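Long-range contact in acetyl-CoA acetyltransferase (Elizabethkingia anophelis NUHP1, PDB 6BN2), which probably condenses two molecules of acetyl-CoA into acetoacetyl-CoA, releasing free coenzyme A: residues Leu313-Ala326 / Val372-Cys386. Numbering follows the deposited sequence. Where two conformers were deposited one is given.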
loop_
_atom_site.group_PDB
_atom_site.type_symbol
_atom_site.label_atom_id
_atom_site.label_comp_id
_atom_site.label_asym_id
_atom_site.label_seq_id
_atom_site.Cartn_x
_atom_site.Cartn_y
_atom_site.Cartn_z
ATOM N N LEU A 313 -14.499 12.549 22.925
ATOM C CA LEU A 313 -15.905 12.193 22.878
ATOM C C LEU A 313 -16.109 10.856 23.579
ATOM O O LEU A 313 -15.176 10.078 23.762
ATOM C CB LEU A 313 -16.423 12.098 21.432
ATOM C CG LEU A 313 -16.440 13.414 20.664
ATOM C CD1 LEU A 313 -16.802 13.133 19.206
ATOM C CD2 LEU A 313 -17.441 14.385 21.299
ATOM N N THR A 314 -17.342 10.607 23.991
ATOM C CA THR A 314 -17.703 9.314 24.543
ATOM C C THR A 314 -18.584 8.571 23.560
ATOM O O THR A 314 -19.105 9.137 22.595
ATOM C CB THR A 314 -18.443 9.458 25.875
ATOM O OG1 THR A 314 -19.732 10.050 25.629
ATOM C CG2 THR A 314 -17.658 10.333 26.840
ATOM N N ILE A 315 -18.783 7.285 23.842
ATOM C CA ILE A 315 -19.614 6.479 22.956
ATOM C C ILE A 315 -21.040 7.023 22.903
ATOM O O ILE A 315 -21.703 6.935 21.858
ATOM C CB ILE A 315 -19.544 4.998 23.383
ATOM C CG1 ILE A 315 -20.036 4.102 22.246
ATOM C CG2 ILE A 315 -20.319 4.760 24.663
ATOM C CD1 ILE A 315 -19.074 3.015 21.874
ATOM N N ASN A 316 -21.516 7.647 23.992
ATOM C CA ASN A 316 -22.846 8.256 24.009
ATOM C C ASN A 316 -22.959 9.468 23.095
ATOM O O ASN A 316 -24.080 9.875 22.771
ATOM C CB ASN A 316 -23.222 8.671 25.431
ATOM C CG ASN A 316 -23.972 7.582 26.171
ATOM O OD1 ASN A 316 -24.056 6.443 25.701
ATOM N ND2 ASN A 316 -24.526 7.925 27.330
ATOM N N ASP A 317 -21.839 10.068 22.693
ATOM C CA ASP A 317 -21.880 11.216 21.791
ATOM C C ASP A 317 -22.086 10.823 20.334
ATOM O O ASP A 317 -22.349 11.701 19.506
ATOM C CB ASP A 317 -20.584 12.020 21.924
ATOM C CG ASP A 317 -20.465 12.704 23.277
ATOM O OD1 ASP A 317 -21.390 13.453 23.666
ATOM O OD2 ASP A 317 -19.465 12.481 23.988
ATOM N N ILE A 318 -21.966 9.545 19.999
ATOM C CA ILE A 318 -22.065 9.105 18.612
ATOM C C ILE A 318 -23.520 8.794 18.288
ATOM O O ILE A 318 -24.174 8.024 19.003
ATOM C CB ILE A 318 -21.187 7.873 18.355
ATOM C CG1 ILE A 318 -19.728 8.140 18.753
ATOM C CG2 ILE A 318 -21.323 7.465 16.889
ATOM C CD1 ILE A 318 -19.072 9.316 18.002
ATOM N N ASP A 319 -24.034 9.406 17.215
ATOM C CA ASP A 319 -25.429 9.200 16.842
ATOM C C ASP A 319 -25.622 7.937 16.007
ATOM O O ASP A 319 -26.617 7.223 16.182
ATOM C CB ASP A 319 -25.943 10.411 16.065
ATOM C CG ASP A 319 -26.049 11.662 16.932
ATOM O OD1 ASP A 319 -26.389 11.529 18.127
ATOM O OD2 ASP A 319 -25.814 12.781 16.423
ATOM N N PHE A 320 -24.699 7.662 15.086
ATOM C CA PHE A 320 -24.818 6.515 14.194
ATOM C C PHE A 320 -23.454 5.904 13.959
ATOM O O PHE A 320 -22.438 6.603 13.962
ATOM C CB PHE A 320 -25.461 6.906 12.851
ATOM C CG PHE A 320 -26.912 7.210 12.987
ATOM C CD1 PHE A 320 -27.348 8.511 13.232
ATOM C CD2 PHE A 320 -27.845 6.183 12.961
ATOM C CE1 PHE A 320 -28.709 8.783 13.424
ATOM C CE2 PHE A 320 -29.210 6.447 13.135
ATOM C CZ PHE A 320 -29.639 7.747 13.370
ATOM N N PHE A 321 -23.456 4.588 13.732
ATOM C CA PHE A 321 -22.238 3.802 13.557
ATOM C C PHE A 321 -22.315 3.020 12.258
ATOM O O PHE A 321 -23.389 2.537 11.880
ATOM C CB PHE A 321 -22.041 2.777 14.683
ATOM C CG PHE A 321 -21.976 3.371 16.057
ATOM C CD1 PHE A 321 -23.146 3.661 16.754
ATOM C CD2 PHE A 321 -20.749 3.604 16.671
ATOM C CE1 PHE A 321 -23.099 4.190 18.043
ATOM C CE2 PHE A 321 -20.688 4.140 17.963
ATOM C CZ PHE A 321 -21.861 4.429 18.646
ATOM N N GLU A 322 -21.158 2.836 11.615
ATOM C CA GLU A 322 -21.019 1.874 10.521
ATOM C C GLU A 322 -19.897 0.931 10.911
ATOM O O GLU A 322 -18.737 1.345 10.960
ATOM C CB GLU A 322 -20.699 2.558 9.191
ATOM C CG GLU A 322 -21.871 3.265 8.561
ATOM C CD GLU A 322 -22.821 2.301 7.875
ATOM O OE1 GLU A 322 -24.045 2.537 7.962
ATOM O OE2 GLU A 322 -22.357 1.327 7.246
ATOM N N PHE A 323 -20.241 -0.315 11.223
ATOM C CA PHE A 323 -19.271 -1.375 11.492
ATOM C C PHE A 323 -19.342 -2.372 10.345
ATOM O O PHE A 323 -20.407 -2.953 10.106
ATOM C CB PHE A 323 -19.584 -2.100 12.802
ATOM C CG PHE A 323 -19.106 -1.403 14.028
ATOM C CD1 PHE A 323 -17.811 -1.597 14.484
ATOM C CD2 PHE A 323 -19.967 -0.618 14.773
ATOM C CE1 PHE A 323 -17.364 -0.974 15.647
ATOM C CE2 PHE A 323 -19.529 0.008 15.924
ATOM C CZ PHE A 323 -18.230 -0.167 16.361
ATOM N N ASN A 324 -18.221 -2.599 9.655
ATOM C CA ASN A 324 -18.313 -3.468 8.493
ATOM C C ASN A 324 -18.705 -4.883 8.899
ATOM O O ASN A 324 -18.191 -5.432 9.877
ATOM C CB ASN A 324 -17.014 -3.508 7.705
ATOM C CG ASN A 324 -17.227 -4.092 6.309
ATOM O OD1 ASN A 324 -18.056 -3.593 5.534
ATOM N ND2 ASN A 324 -16.502 -5.155 5.992
ATOM N N GLU A 325 -19.637 -5.464 8.140
ATOM C CA GLU A 325 -20.214 -6.771 8.462
ATOM C C GLU A 325 -19.474 -7.880 7.717
ATOM O O GLU A 325 -20.026 -8.544 6.852
ATOM C CB GLU A 325 -21.700 -6.801 8.088
ATOM C CG GLU A 325 -22.521 -5.678 8.629
ATOM C CD GLU A 325 -23.982 -5.764 8.210
ATOM O OE1 GLU A 325 -24.305 -6.514 7.264
ATOM O OE2 GLU A 325 -24.818 -5.056 8.816
ATOM N N ALA A 326 -18.201 -8.089 8.069
ATOM C CA ALA A 326 -17.477 -9.182 7.422
ATOM C C ALA A 326 -18.217 -10.501 7.618
ATOM O O ALA A 326 -18.275 -11.339 6.709
ATOM C CB ALA A 326 -16.048 -9.264 7.964
ATOM N N VAL A 372 -25.913 8.522 6.030
ATOM C CA VAL A 372 -26.747 8.167 7.180
ATOM C C VAL A 372 -26.904 9.360 8.118
ATOM O O VAL A 372 -28.012 9.668 8.583
ATOM C CB VAL A 372 -26.160 6.952 7.921
ATOM C CG1 VAL A 372 -26.773 6.849 9.325
ATOM C CG2 VAL A 372 -26.374 5.652 7.133
ATOM N N LEU A 373 -25.796 10.053 8.413
ATOM C CA LEU A 373 -25.893 11.207 9.308
ATOM C C LEU A 373 -26.799 12.295 8.731
ATOM O O LEU A 373 -27.607 12.883 9.456
ATOM C CB LEU A 373 -24.501 11.766 9.614
ATOM C CG LEU A 373 -23.556 10.837 10.364
ATOM C CD1 LEU A 373 -22.194 11.540 10.466
ATOM C CD2 LEU A 373 -24.103 10.489 11.757
ATOM N N LYS A 374 -26.687 12.578 7.434
ATOM C CA LYS A 374 -27.529 13.616 6.844
ATOM C C LYS A 374 -28.988 13.183 6.800
ATOM O O LYS A 374 -29.885 13.990 7.076
ATOM C CB LYS A 374 -27.014 13.969 5.449
ATOM C CG LYS A 374 -25.663 14.675 5.515
ATOM C CD LYS A 374 -25.130 15.066 4.149
ATOM C CE LYS A 374 -23.782 15.753 4.312
ATOM N NZ LYS A 374 -23.902 16.943 5.209
ATOM N N GLN A 375 -29.239 11.906 6.482
ATOM C CA GLN A 375 -30.609 11.398 6.411
ATOM C C GLN A 375 -31.314 11.473 7.753
ATOM O O GLN A 375 -32.549 11.582 7.807
ATOM C CB GLN A 375 -30.594 9.954 5.904
ATOM C CG GLN A 375 -30.229 9.870 4.415
ATOM C CD GLN A 375 -29.650 8.532 4.004
ATOM O OE1 GLN A 375 -29.686 7.561 4.758
ATOM N NE2 GLN A 375 -29.092 8.482 2.797
ATOM N N ASN A 376 -30.554 11.427 8.839
ATOM C CA ASN A 376 -31.111 11.422 10.182
ATOM C C ASN A 376 -30.845 12.721 10.938
ATOM O O ASN A 376 -31.077 12.769 12.149
ATOM C CB ASN A 376 -30.555 10.211 10.939
ATOM C CG ASN A 376 -31.076 8.900 10.377
ATOM O OD1 ASN A 376 -32.180 8.476 10.722
ATOM N ND2 ASN A 376 -30.310 8.267 9.495
ATOM N N ASN A 377 -30.384 13.769 10.246
ATOM C CA ASN A 377 -30.136 15.073 10.860
ATOM C C ASN A 377 -29.286 14.934 12.122
ATOM O O ASN A 377 -29.582 15.521 13.166
ATOM C CB ASN A 377 -31.458 15.782 11.166
ATOM C CG ASN A 377 -31.270 17.248 11.487
ATOM O OD1 ASN A 377 -30.382 17.904 10.939
ATOM N ND2 ASN A 377 -32.103 17.772 12.381
ATOM N N ALA A 378 -28.228 14.144 12.016
ATOM C CA ALA A 378 -27.372 13.774 13.132
ATOM C C ALA A 378 -26.077 14.583 13.103
ATOM O O ALA A 378 -25.802 15.323 12.159
ATOM C CB ALA A 378 -27.068 12.272 13.081
ATOM N N LYS A 379 -25.273 14.422 14.159
ATOM C CA LYS A 379 -24.033 15.182 14.299
ATOM C C LYS A 379 -22.803 14.286 14.168
ATOM O O LYS A 379 -22.137 14.289 13.129
ATOM C CB LYS A 379 -24.002 15.922 15.638
ATOM C CG LYS A 379 -22.807 16.868 15.746
ATOM C CD LYS A 379 -22.843 17.677 17.025
ATOM C CE LYS A 379 -21.705 18.678 17.050
ATOM N NZ LYS A 379 -21.686 19.439 18.322
ATOM N N TYR A 380 -22.494 13.493 15.192
ATOM C CA TYR A 380 -21.309 12.644 15.151
ATOM C C TYR A 380 -21.629 11.232 14.673
ATOM O O TYR A 380 -22.628 10.627 15.078
ATOM C CB TYR A 380 -20.647 12.576 16.526
ATOM C CG TYR A 380 -20.049 13.878 16.998
ATOM C CD1 TYR A 380 -19.039 14.503 16.267
ATOM C CD2 TYR A 380 -20.467 14.465 18.181
ATOM C CE1 TYR A 380 -18.484 15.694 16.696
ATOM C CE2 TYR A 380 -19.911 15.649 18.621
ATOM C CZ TYR A 380 -18.917 16.256 17.876
ATOM O OH TYR A 380 -18.369 17.434 18.322
ATOM N N GLY A 381 -20.747 10.696 13.828
ATOM C CA GLY A 381 -20.809 9.300 13.447
ATOM C C GLY A 381 -19.450 8.648 13.616
ATOM O O GLY A 381 -18.412 9.312 13.648
ATOM N N ALA A 382 -19.465 7.323 13.720
ATOM C CA ALA A 382 -18.210 6.579 13.767
ATOM C C ALA A 382 -18.292 5.375 12.843
ATOM O O ALA A 382 -19.334 4.724 12.745
ATOM C CB ALA A 382 -17.870 6.111 15.192
ATOM N N ALA A 383 -17.191 5.080 12.166
ATOM C CA ALA A 383 -17.092 3.894 11.328
ATOM C C ALA A 383 -15.881 3.091 11.771
ATOM O O ALA A 383 -14.874 3.659 12.174
ATOM C CB ALA A 383 -16.939 4.251 9.849
ATOM N N ALA A 384 -15.983 1.766 11.674
ATOM C CA ALA A 384 -14.857 0.917 12.053
ATOM C C ALA A 384 -14.901 -0.361 11.240
ATOM O O ALA A 384 -15.969 -0.812 10.826
ATOM C CB ALA A 384 -14.877 0.581 13.557
ATOM N N ILE A 385 -13.722 -0.939 11.000
ATOM C CA ILE A 385 -13.616 -2.114 10.140
ATOM C C ILE A 385 -12.437 -2.956 10.610
ATOM O O ILE A 385 -11.366 -2.424 10.921
ATOM C CB ILE A 385 -13.506 -1.692 8.658
ATOM C CG1 ILE A 385 -13.471 -2.912 7.720
ATOM C CG2 ILE A 385 -12.253 -0.800 8.411
ATOM C CD1 ILE A 385 -13.903 -2.545 6.275
ATOM N N CYS A 386 -12.648 -4.274 10.682
ATOM C CA CYS A 386 -11.591 -5.201 11.087
ATOM C C CYS A 386 -10.742 -5.622 9.889
ATOM O O CYS A 386 -11.128 -5.448 8.730
ATOM C CB CYS A 386 -12.196 -6.428 11.773
ATOM S SG CYS A 386 -13.227 -7.484 10.703
HETATM O O HOH W 1 -23.741 13.507 18.081
HETATM O O HOH W 2 -14.044 -6.302 7.425
HETATM O O HOH W 3 -15.732 -4.863 10.972
#
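Phe-320 meets the second segment with every part of its side chain, and it illustrates how one aromatic residue can tie a strand to the helix packed on its face. Its CB touches both Val-372 CG1 and Leu-373 CD2. CG, set beside the backbone N by a chi1 of -71°, rests 3.7 Å from Val-372 CG1. Further out the two sides of the ring diverge: CD2 stays on that methyl, while CD1 meets Ala-378 CB, which lies at the ring edge, in plane. The far end reaches the turn after the helix, where CE1 comes 3.4 Å from Asn-376 CB and CZ 3.5 Å from Asn-376 CG, which CE2 meets more loosely. The Asn-376 amide covers one face toward the rim, its plane 31° from the ring; a bond from ND2 to Val-372 O (2.8 Å) restrains its rotation.

The backbones pair as parallel strands, the bonds running from Ala-382 N to Phe-320 O through to Asn-324 N and Ala-384 O. Just before the strand Asp-319 OD2 receives Lys-379 N at 2.8 Å and a water that also joins Asp-317 O and Tyr-380 N. Leu-313 CD1 sits over the centre of the Tyr-380 ring, 3.8 Å from its centroid, in a CH-pi contact. At the other end, a water bridges Asn-324 O to the backbone N of Cys-386, a predicted catalytic residue.

Strand 320-323 lies beside strand 380-387, which strand 391-399 flanks in turn, and Phe-321 bonds onward to Lys-344 and Asn-346. A mainly helical connection ending in helix 358-375 makes the parallel pair a beta-alpha-beta crossover of the C-terminal thiolase domain; that helix packs on the Phe-320 and Glu-322 face, helix 300-311 on that of Phe-323 and Ala-382.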